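Local coordinates for protein ribose transcriptional regulator (Enterococcus faecium DO, PDB 4RK1) that binds ribose in a cleft between two lobes and, as a LacI-family member, probably represses transcription by binding operator DNA, at residues 58-63 and 86-91; 92-97 and 137-142; 198-203 and 226-231. All blocks are in the same frame, centred on the assembly; numbering follows the deposited sequence.

Contact 1 (58-63 and 86-91); sequences ELTRRG and QGRPFI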
loop_
_atom_site.group_PDB
_atom_site.type_symbol
_atom_site.label_atom_id
_atom_site.label_comp_id
_atom_site.label_asym_id
_atom_site.label_seq_id
_atom_site.Cartn_x
_atom_site.Cartn_y
_atom_site.Cartn_z
ATOM N N GLU B 58 -2.081 -13.614 -21.770
ATOM C CA GLU B 58 -3.239 -12.751 -21.937
ATOM C C GLU B 58 -2.806 -11.311 -22.249
ATOM O O GLU B 58 -3.323 -10.699 -23.171
ATOM C CB GLU B 58 -4.123 -12.807 -20.684
ATOM C CG GLU B 58 -5.329 -11.875 -20.689
ATOM C CD GLU B 58 -6.312 -12.125 -21.830
ATOM O OE1 GLU B 58 -6.354 -13.250 -22.376
ATOM O OE2 GLU B 58 -7.055 -11.181 -22.179
ATOM N N LEU B 59 -1.871 -10.773 -21.477
ATOM C CA LEU B 59 -1.443 -9.386 -21.668
ATOM C C LEU B 59 -0.743 -9.177 -23.010
ATOM O O LEU B 59 -0.927 -8.148 -23.658
ATOM C CB LEU B 59 -0.549 -8.943 -20.508
ATOM C CG LEU B 59 -1.256 -8.770 -19.152
ATOM C CD1 LEU B 59 -0.300 -8.172 -18.134
ATOM C CD2 LEU B 59 -2.494 -7.901 -19.288
ATOM N N THR B 60 0.039 -10.169 -23.432
ATOM C CA THR B 60 0.659 -10.156 -24.752
ATOM C C THR B 60 -0.398 -10.116 -25.851
ATOM O O THR B 60 -0.290 -9.301 -26.764
ATOM C CB THR B 60 1.609 -11.362 -24.924
ATOM O OG1 THR B 60 2.624 -11.298 -23.915
ATOM C CG2 THR B 60 2.281 -11.360 -26.300
ATOM N N ARG B 61 -1.434 -10.953 -25.732
ATOM C CA ARG B 61 -2.563 -10.934 -26.679
ATOM C C ARG B 61 -3.270 -9.584 -26.696
ATOM O O ARG B 61 -3.735 -9.147 -27.740
ATOM C CB ARG B 61 -3.582 -12.037 -26.373
ATOM C CG ARG B 61 -3.158 -13.428 -26.835
ATOM C CD ARG B 61 -4.333 -14.395 -26.824
ATOM N NE ARG B 61 -4.817 -14.626 -25.465
ATOM C CZ ARG B 61 -4.424 -15.615 -24.663
ATOM N NH1 ARG B 61 -3.530 -16.515 -25.064
ATOM N NH2 ARG B 61 -4.937 -15.706 -23.437
ATOM N N ARG B 62 -3.324 -8.915 -25.549
ATOM C CA ARG B 62 -3.932 -7.586 -25.471
ATOM C C ARG B 62 -3.032 -6.493 -26.079
ATOM O O ARG B 62 -3.393 -5.323 -26.057
ATOM C CB ARG B 62 -4.281 -7.230 -24.013
ATOM C CG ARG B 62 -5.208 -8.202 -23.274
ATOM C CD ARG B 62 -6.692 -7.973 -23.543
ATOM N NE ARG B 62 -7.015 -8.157 -24.956
ATOM C CZ ARG B 62 -7.127 -9.334 -25.575
ATOM N NH1 ARG B 62 -7.426 -9.373 -26.871
ATOM N NH2 ARG B 62 -6.947 -10.473 -24.922
ATOM N N GLY B 63 -1.860 -6.857 -26.606
ATOM C CA GLY B 63 -0.985 -5.887 -27.262
ATOM C C GLY B 63 -0.154 -5.031 -26.317
ATOM O O GLY B 63 0.292 -3.954 -26.696
ATOM N N GLN B 86 6.872 -12.537 -29.494
ATOM C CA GLN B 86 6.105 -11.391 -29.988
ATOM C C GLN B 86 6.859 -10.076 -29.931
ATOM O O GLN B 86 6.253 -9.022 -30.119
ATOM C CB GLN B 86 4.774 -11.267 -29.236
ATOM C CG GLN B 86 3.899 -12.515 -29.311
ATOM C CD GLN B 86 3.554 -12.905 -30.739
ATOM O OE1 GLN B 86 3.372 -12.050 -31.601
ATOM N NE2 GLN B 86 3.466 -14.198 -30.991
ATOM N N GLY B 87 8.164 -10.132 -29.652
ATOM C CA GLY B 87 9.012 -8.938 -29.664
ATOM C C GLY B 87 8.620 -7.874 -28.650
ATOM O O GLY B 87 8.678 -6.683 -28.947
ATOM N N ARG B 88 8.209 -8.299 -27.459
ATOM C CA ARG B 88 7.874 -7.365 -26.374
ATOM C C ARG B 88 9.074 -7.296 -25.418
ATOM O O ARG B 88 9.377 -8.276 -24.721
ATOM C CB ARG B 88 6.620 -7.824 -25.618
ATOM C CG ARG B 88 5.445 -8.236 -26.499
ATOM C CD ARG B 88 4.944 -7.108 -27.402
ATOM N NE ARG B 88 4.026 -7.656 -28.405
ATOM C CZ ARG B 88 2.753 -7.979 -28.189
ATOM N NH1 ARG B 88 2.178 -7.779 -27.000
ATOM N NH2 ARG B 88 2.037 -8.495 -29.181
ATOM N N PRO B 89 9.783 -6.158 -25.403
ATOM C CA PRO B 89 10.948 -6.069 -24.533
ATOM C C PRO B 89 10.546 -6.030 -23.065
ATOM O O PRO B 89 9.407 -5.686 -22.742
ATOM C CB PRO B 89 11.589 -4.742 -24.939
ATOM C CG PRO B 89 10.465 -3.930 -25.468
ATOM C CD PRO B 89 9.562 -4.906 -26.152
ATOM N N PHE B 90 11.465 -6.410 -22.187
ATOM C CA PHE B 90 11.166 -6.423 -20.766
ATOM C C PHE B 90 12.374 -6.150 -19.889
ATOM O O PHE B 90 13.522 -6.322 -20.308
ATOM C CB PHE B 90 10.499 -7.744 -20.365
ATOM C CG PHE B 90 11.379 -8.946 -20.537
ATOM C CD1 PHE B 90 11.558 -9.519 -21.791
ATOM C CD2 PHE B 90 12.034 -9.505 -19.453
ATOM C CE1 PHE B 90 12.375 -10.624 -21.954
ATOM C CE2 PHE B 90 12.853 -10.615 -19.608
ATOM C CZ PHE B 90 13.034 -11.164 -20.866
ATOM N N ILE B 91 12.076 -5.708 -18.668
ATOM C CA ILE B 91 13.051 -5.437 -17.638
ATOM C C ILE B 91 12.783 -6.404 -16.511
ATOM O O ILE B 91 11.629 -6.703 -16.230
ATOM C CB ILE B 91 12.900 -4.016 -17.055
ATOM C CG1 ILE B 91 12.863 -2.962 -18.162
ATOM C CG2 ILE B 91 14.021 -3.728 -16.070
ATOM C CD1 ILE B 91 14.089 -2.937 -19.045
HETATM O O HOH W 1 -0.992 -8.644 -29.740
#
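T60 and R88 join two helix ends in the N-terminal lobe of the LacI-type sugar-binding fold. Helix 55-61 ends in a Schellman motif with G63 at positive phi, helix 76-84 ends in another at G87, and R88 reaches from just beyond the second end back to the first. E58 faces the neighbouring subunit, and its carboxylate takes salt bridges from two arginines further along, R61 NH2 to E58 OE1 and R62 NH2 to E58 OE2; OE2 has a further bond from T9 of that second subunit. L59 also turns toward this interface, packing on I41 of the second subunit. T60 is where the two segments meet. With chi1 at -59° its CG2 is anti to the backbone N, while OG1 bonds to L56 O one turn back in the helix. CG2 lies 3.6 Å from Q86 CG and covers one face of the R88 guanidinium, toward the rim, passing 3.7 Å from R88 NH1. The carbonyl of T60 carries the polar half of the contact. R88 NH1 meets T60 O at 2.9 Å (N-H...O 154°), in the carbonyl plane and on a lone pair. A water also donates to T60 O, at 3.1 Å, and accepts from R88 NH2 at 3.1 Å. Placing a cation at this helix C-terminus probably suits the carbonyls gathered there. After R62, G63 turns the chain out of the helix, its N bonding back to T60 O at 2.9 Å, so this one carbonyl oxygen has three donors. R88 NH1 also bonds to V64 O, and the bend at chi2 (-60°) curls the arginine so that its NE makes a weak bond, 3.1 Å long, to Q86 O of its own segment.

Contact 2 (92-97 and 137-142); sequences VLDQKK and PENVHA. With RIB (alpha-D-ribofuranose), chain K.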
loop_
_atom_site.group_PDB
_atom_site.type_symbol
_atom_site.label_atom_id
_atom_site.label_comp_id
_atom_site.label_asym_id
_atom_site.label_seq_id
_atom_site.Cartn_x
_atom_site.Cartn_y
_atom_site.Cartn_z
ATOM N N VAL B 92 13.845 -6.875 -15.863
ATOM C CA VAL B 92 13.713 -7.737 -14.689
ATOM C C VAL B 92 14.335 -7.040 -13.492
ATOM O O VAL B 92 15.292 -6.289 -13.618
ATOM C CB VAL B 92 14.373 -9.127 -14.873
ATOM C CG1 VAL B 92 13.716 -9.883 -16.012
ATOM C CG2 VAL B 92 15.871 -9.007 -15.116
ATOM N N LEU B 93 13.774 -7.289 -12.324
ATOM C CA LEU B 93 14.312 -6.734 -11.112
ATOM C C LEU B 93 13.800 -7.512 -9.923
ATOM O O LEU B 93 12.960 -8.405 -10.056
ATOM C CB LEU B 93 13.909 -5.270 -10.970
ATOM C CG LEU B 93 12.430 -4.916 -10.836
ATOM C CD1 LEU B 93 12.284 -3.594 -10.104
ATOM C CD2 LEU B 93 11.740 -4.818 -12.179
ATOM N N ASP B 94 14.324 -7.146 -8.764
ATOM C CA ASP B 94 13.778 -7.569 -7.489
ATOM C C ASP B 94 13.761 -9.090 -7.337
ATOM O O ASP B 94 14.840 -9.683 -7.311
ATOM C CB ASP B 94 12.409 -6.921 -7.244
ATOM C CG ASP B 94 12.095 -6.812 -5.769
ATOM O OD1 ASP B 94 12.871 -6.152 -5.047
ATOM O OD2 ASP B 94 11.107 -7.416 -5.329
ATOM N N GLN B 95 12.589 -9.727 -7.249
ATOM C CA GLN B 95 12.533 -11.178 -7.031
ATOM C C GLN B 95 12.754 -11.997 -8.311
ATOM O O GLN B 95 12.953 -13.209 -8.239
ATOM C CB GLN B 95 11.206 -11.581 -6.361
ATOM C CG GLN B 95 10.902 -10.804 -5.082
ATOM C CD GLN B 95 9.733 -11.343 -4.263
ATOM O OE1 GLN B 95 9.192 -12.407 -4.536
ATOM N NE2 GLN B 95 9.353 -10.603 -3.234
ATOM N N LYS B 96 12.722 -11.345 -9.473
ATOM C CA LYS B 96 12.841 -12.047 -10.762
ATOM C C LYS B 96 14.299 -12.236 -11.203
ATOM O O LYS B 96 15.065 -11.272 -11.263
ATOM C CB LYS B 96 12.078 -11.273 -11.837
ATOM C CG LYS B 96 12.199 -11.829 -13.248
ATOM C CD LYS B 96 11.478 -13.165 -13.381
ATOM C CE LYS B 96 11.730 -13.791 -14.742
ATOM N NZ LYS B 96 12.897 -14.693 -14.687
ATOM N N LYS B 97 14.667 -13.469 -11.551
ATOM C CA LYS B 97 16.027 -13.785 -11.991
ATOM C C LYS B 97 16.300 -13.207 -13.374
ATOM O O LYS B 97 15.375 -12.960 -14.146
ATOM C CB LYS B 97 16.271 -15.300 -12.015
ATOM C CG LYS B 97 15.544 -16.058 -13.120
ATOM C CD LYS B 97 16.219 -17.383 -13.436
ATOM C CE LYS B 97 15.569 -18.050 -14.640
ATOM N NZ LYS B 97 16.507 -18.929 -15.392
ATOM N N PRO B 137 12.741 -15.357 -1.661
ATOM C CA PRO B 137 13.272 -15.140 -3.004
ATOM C C PRO B 137 14.775 -14.843 -2.964
ATOM O O PRO B 137 15.314 -14.534 -1.902
ATOM C CB PRO B 137 12.471 -13.933 -3.507
ATOM C CG PRO B 137 12.069 -13.211 -2.273
ATOM C CD PRO B 137 11.851 -14.264 -1.232
ATOM N N GLU B 138 15.438 -14.939 -4.113
ATOM C CA GLU B 138 16.904 -14.875 -4.182
ATOM C C GLU B 138 17.473 -13.539 -3.680
ATOM O O GLU B 138 18.527 -13.511 -3.069
ATOM C CB GLU B 138 17.390 -15.174 -5.614
ATOM C CG GLU B 138 18.878 -14.929 -5.877
ATOM C CD GLU B 138 19.803 -15.703 -4.947
ATOM O OE1 GLU B 138 19.553 -16.905 -4.723
ATOM O OE2 GLU B 138 20.788 -15.108 -4.449
ATOM N N ASN B 139 16.777 -12.439 -3.932
ATOM C CA ASN B 139 17.234 -11.145 -3.438
ATOM C C ASN B 139 17.205 -11.091 -1.911
ATOM O O ASN B 139 18.124 -10.552 -1.273
ATOM C CB ASN B 139 16.443 -9.982 -4.070
ATOM C CG ASN B 139 14.947 -10.060 -3.821
ATOM O OD1 ASN B 139 14.354 -11.134 -3.863
ATOM N ND2 ASN B 139 14.325 -8.904 -3.575
ATOM N N VAL B 140 16.162 -11.675 -1.327
ATOM C CA VAL B 140 16.035 -11.737 0.118
ATOM C C VAL B 140 17.107 -12.665 0.675
ATOM O O VAL B 140 17.712 -12.375 1.708
ATOM C CB VAL B 140 14.613 -12.172 0.541
ATOM C CG1 VAL B 140 14.550 -12.498 2.025
ATOM C CG2 VAL B 140 13.608 -11.070 0.213
ATOM N N HIS B 141 17.344 -13.780 -0.012
ATOM C CA HIS B 141 18.398 -14.709 0.387
ATOM C C HIS B 141 19.753 -13.996 0.439
ATOM O O HIS B 141 20.532 -14.208 1.355
ATOM C CB HIS B 141 18.450 -15.879 -0.588
ATOM C CG HIS B 141 19.592 -16.812 -0.355
ATOM N ND1 HIS B 141 19.676 -17.622 0.758
ATOM C CD2 HIS B 141 20.695 -17.073 -1.098
ATOM C CE1 HIS B 141 20.784 -18.338 0.693
ATOM N NE2 HIS B 141 21.420 -18.024 -0.423
ATOM N N ALA B 142 20.024 -13.136 -0.540
ATOM C CA ALA B 142 21.278 -12.406 -0.570
ATOM C C ALA B 142 21.423 -11.473 0.634
ATOM O O ALA B 142 22.534 -11.289 1.133
ATOM C CB ALA B 142 21.425 -11.639 -1.873
HETATM O O5 RIB K . 9.260 -5.359 1.076
HETATM C C5 RIB K . 8.968 -6.343 0.075
HETATM C C4 RIB K . 10.230 -7.007 -0.253
HETATM O O4 RIB K . 10.039 -7.992 -1.283
HETATM C C3 RIB K . 11.072 -5.818 -0.689
HETATM O O3 RIB K . 12.170 -5.789 0.203
HETATM C C2 RIB K . 11.374 -6.110 -2.143
HETATM O O2 RIB K . 12.749 -5.964 -2.460
HETATM C C1 RIB K . 10.742 -7.488 -2.433
HETATM O O1 RIB K . 11.672 -8.425 -2.939
HETATM O O HOH W 2 13.756 -15.143 -6.472
#
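Q95 lies against P137 and N139 at the start of helix 138-153, and its side chain runs past both to the bound ribose. Its CB sits 3.9 Å from P137 CB. CG, the next atom out, passes N139 OD1 at 3.7 Å and lies nearer still to ribose O1; that amide oxygen of N139 is buried by the contact and finds no polar partner in the model. Because the chain is extended beyond CG (chi2 -170°), the amide is carried along the proline ring, with Q95 CD 3.6 Å from P137 CG and OE1 beside the same ring carbons. At the tip NE2 turns to the sugar, bonding to ribose O1 at 3.2 Å and, more weakly, to the ring oxygen O4. This is the cleft of the periplasmic-binding-protein fold: the loop after strand 90-93 comes from one lobe, helix 138-153 from the other, and both hold the ligand. N139 ND2 gives ribose O1 a second, straighter bond of 2.8 Å; the two amide planes are turned 42° apart. D94, in the type II' turn from L93 to K96, accepts from two hydroxyls: ribose O1 donates to D94 OD2 at 2.7 Å and ribose O2 to D94 OD1 at 2.6 Å. Ribose O1 thus accepts twice and donates once. D220, R143, N192 and Q237 are also hydrogen-bonded to the ribose. Away from the ligand, a water bridges the backbones, donating to Q95 O at 2.7 Å and accepting from E138 N in the first turn of the helix.

Contact 3 (198-203 and 226-231); sequences GLYRGL and EYIKPK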
loop_
_atom_site.group_PDB
_atom_site.type_symbol
_atom_site.label_atom_id
_atom_site.label_comp_id
_atom_site.label_asym_id
_atom_site.label_seq_id
_atom_site.Cartn_x
_atom_site.Cartn_y
_atom_site.Cartn_z
ATOM N N GLY B 198 4.759 -5.819 12.104
ATOM C CA GLY B 198 4.163 -6.971 12.784
ATOM C C GLY B 198 4.743 -7.228 14.154
ATOM O O GLY B 198 4.003 -7.453 15.116
ATOM N N LEU B 199 6.069 -7.169 14.248
ATOM C CA LEU B 199 6.765 -7.325 15.517
ATOM C C LEU B 199 6.438 -6.219 16.494
ATOM O O LEU B 199 6.249 -6.479 17.680
ATOM C CB LEU B 199 8.277 -7.382 15.317
ATOM C CG LEU B 199 8.839 -8.687 14.764
ATOM C CD1 LEU B 199 10.316 -8.493 14.449
ATOM C CD2 LEU B 199 8.642 -9.825 15.753
ATOM N N TYR B 200 6.382 -4.982 16.014
ATOM C CA TYR B 200 5.993 -3.888 16.888
ATOM C C TYR B 200 4.666 -4.206 17.561
ATOM O O TYR B 200 4.524 -4.037 18.765
ATOM C CB TYR B 200 5.835 -2.580 16.123
ATOM C CG TYR B 200 7.068 -1.715 15.961
ATOM C CD1 TYR B 200 8.263 -2.226 15.475
ATOM C CD2 TYR B 200 7.002 -0.348 16.222
ATOM C CE1 TYR B 200 9.372 -1.412 15.291
ATOM C CE2 TYR B 200 8.092 0.472 16.031
ATOM C CZ TYR B 200 9.274 -0.056 15.555
ATOM O OH TYR B 200 10.356 0.772 15.373
ATOM N N ARG B 201 3.689 -4.642 16.771
ATOM C CA ARG B 201 2.372 -4.926 17.296
ATOM C C ARG B 201 2.433 -6.046 18.331
ATOM O O ARG B 201 1.907 -5.904 19.429
ATOM C CB ARG B 201 1.400 -5.297 16.178
ATOM C CG ARG B 201 0.002 -5.616 16.692
ATOM C CD ARG B 201 -0.886 -6.170 15.595
ATOM N NE ARG B 201 -2.149 -6.650 16.132
ATOM C CZ ARG B 201 -3.107 -7.231 15.412
ATOM N NH1 ARG B 201 -2.960 -7.406 14.107
ATOM N NH2 ARG B 201 -4.220 -7.641 16.008
ATOM N N GLY B 202 3.072 -7.154 17.973
ATOM C CA GLY B 202 3.216 -8.277 18.887
ATOM C C GLY B 202 3.888 -7.893 20.190
ATOM O O GLY B 202 3.435 -8.276 21.267
ATOM N N LEU B 203 4.957 -7.111 20.110
ATOM C CA LEU B 203 5.700 -6.734 21.315
ATOM C C LEU B 203 4.926 -5.768 22.190
ATOM O O LEU B 203 4.911 -5.906 23.422
ATOM C CB LEU B 203 7.067 -6.150 20.955
ATOM C CG LEU B 203 8.009 -7.192 20.362
ATOM C CD1 LEU B 203 9.233 -6.514 19.781
ATOM C CD2 LEU B 203 8.398 -8.235 21.403
ATOM N N GLU B 226 8.636 6.203 9.265
ATOM C CA GLU B 226 8.709 7.489 9.950
ATOM C C GLU B 226 7.439 7.862 10.719
ATOM O O GLU B 226 7.407 8.889 11.390
ATOM C CB GLU B 226 9.066 8.590 8.937
ATOM C CG GLU B 226 10.453 8.388 8.342
ATOM C CD GLU B 226 11.046 9.638 7.728
ATOM O OE1 GLU B 226 10.343 10.328 6.966
ATOM O OE2 GLU B 226 12.225 9.922 8.008
ATOM N N TYR B 227 6.398 7.042 10.609
ATOM C CA TYR B 227 5.121 7.330 11.230
ATOM C C TYR B 227 4.837 6.449 12.436
ATOM O O TYR B 227 3.922 6.729 13.185
ATOM C CB TYR B 227 3.987 7.232 10.195
ATOM C CG TYR B 227 4.090 8.311 9.144
ATOM C CD1 TYR B 227 4.973 8.189 8.083
ATOM C CD2 TYR B 227 3.327 9.477 9.230
ATOM C CE1 TYR B 227 5.100 9.185 7.128
ATOM C CE2 TYR B 227 3.453 10.476 8.283
ATOM C CZ TYR B 227 4.331 10.327 7.235
ATOM O OH TYR B 227 4.439 11.337 6.296
ATOM N N ILE B 228 5.597 5.376 12.615
ATOM C CA ILE B 228 5.475 4.580 13.831
ATOM C C ILE B 228 6.412 5.102 14.908
ATOM O O ILE B 228 7.281 5.929 14.642
ATOM C CB ILE B 228 5.734 3.079 13.586
ATOM C CG1 ILE B 228 7.142 2.842 13.014
ATOM C CG2 ILE B 228 4.652 2.514 12.689
ATOM C CD1 ILE B 228 7.452 1.385 12.791
ATOM N N LYS B 229 6.229 4.603 16.125
ATOM C CA LYS B 229 6.996 5.068 17.279
ATOM C C LYS B 229 7.439 3.853 18.095
ATOM O O LYS B 229 6.610 3.049 18.485
ATOM C CB LYS B 229 6.142 6.022 18.125
ATOM C CG LYS B 229 6.847 6.597 19.339
ATOM C CD LYS B 229 6.041 7.734 19.942
ATOM C CE LYS B 229 6.481 8.049 21.364
ATOM N NZ LYS B 229 5.958 9.370 21.814
ATOM N N PRO B 230 8.739 3.680 18.315
ATOM C CA PRO B 230 9.777 4.551 17.779
ATOM C C PRO B 230 9.917 4.398 16.260
ATOM O O PRO B 230 9.589 3.337 15.706
ATOM C CB PRO B 230 11.039 4.029 18.475
ATOM C CG PRO B 230 10.765 2.573 18.656
ATOM C CD PRO B 230 9.305 2.485 18.969
ATOM N N LYS B 231 10.440 5.431 15.606
ATOM C CA LYS B 231 10.718 5.350 14.184
ATOM C C LYS B 231 11.711 4.226 13.902
ATOM O O LYS B 231 12.685 4.027 14.636
ATOM C CB LYS B 231 11.243 6.663 13.651
ATOM C CG LYS B 231 10.259 7.826 13.703
ATOM C CD LYS B 231 10.994 9.107 13.326
ATOM C CE LYS B 231 10.094 10.211 12.813
ATOM N NZ LYS B 231 9.014 10.570 13.755
#
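One tyrosine makes this helix-to-loop contact: Y200, on helix 193-205 of the C-terminal lobe, projects onto the loop between strands 215-218 and 233-236, where I228 and P230 receive it. The methyl CD1 of I228 sits over one face of the Y200 ring in a CH-pi contact, 3.8 Å from the centroid and 27° off the normal, displaced toward the rim so that its closest ring atom is Y200 CE2 at 3.4 Å. I228 is extended at chi2 (179°), which pushes CD1 out to that face. The ring edge is met by P230. Y200 OH donates to P230 O at 2.7 Å, coming from above the carbonyl plane (36° out of it), and P230 CD packs against Y200 CE2 at 3.8 Å. The peptide before P230 is cis, a kink in the connection that leads into strand 233-236 of this LacI-type sugar-binding fold. I210 and S275 also touch Y200. Beyond the tyrosine the same two segments face the second subunit: K231 NZ forms a salt bridge with E205 of that chain, and Y227 makes a cation-pi contact with its R201.

Overall arrangement
Following the chain from its N terminus, contact 1 comes first: it closes a loop holding strand 66-69 and helix 76-84, bringing the ends of two neighbouring helices of the N-terminal lobe together. Strand 90-93 then leads directly into contact 2, whose longer loop takes in strands 103-107 and 128-133 with helix 109-122 and joins the lobes across the ribose cleft. Contact 3 closes last, around strand 215-218 in the C-terminal lobe. The three loops follow in series, none nesting or crossing. Contacts 1 and 3 lie on opposite sides of the chain's centre, their centres about 41 Å apart, and both touch the second subunit; contact 2 does not.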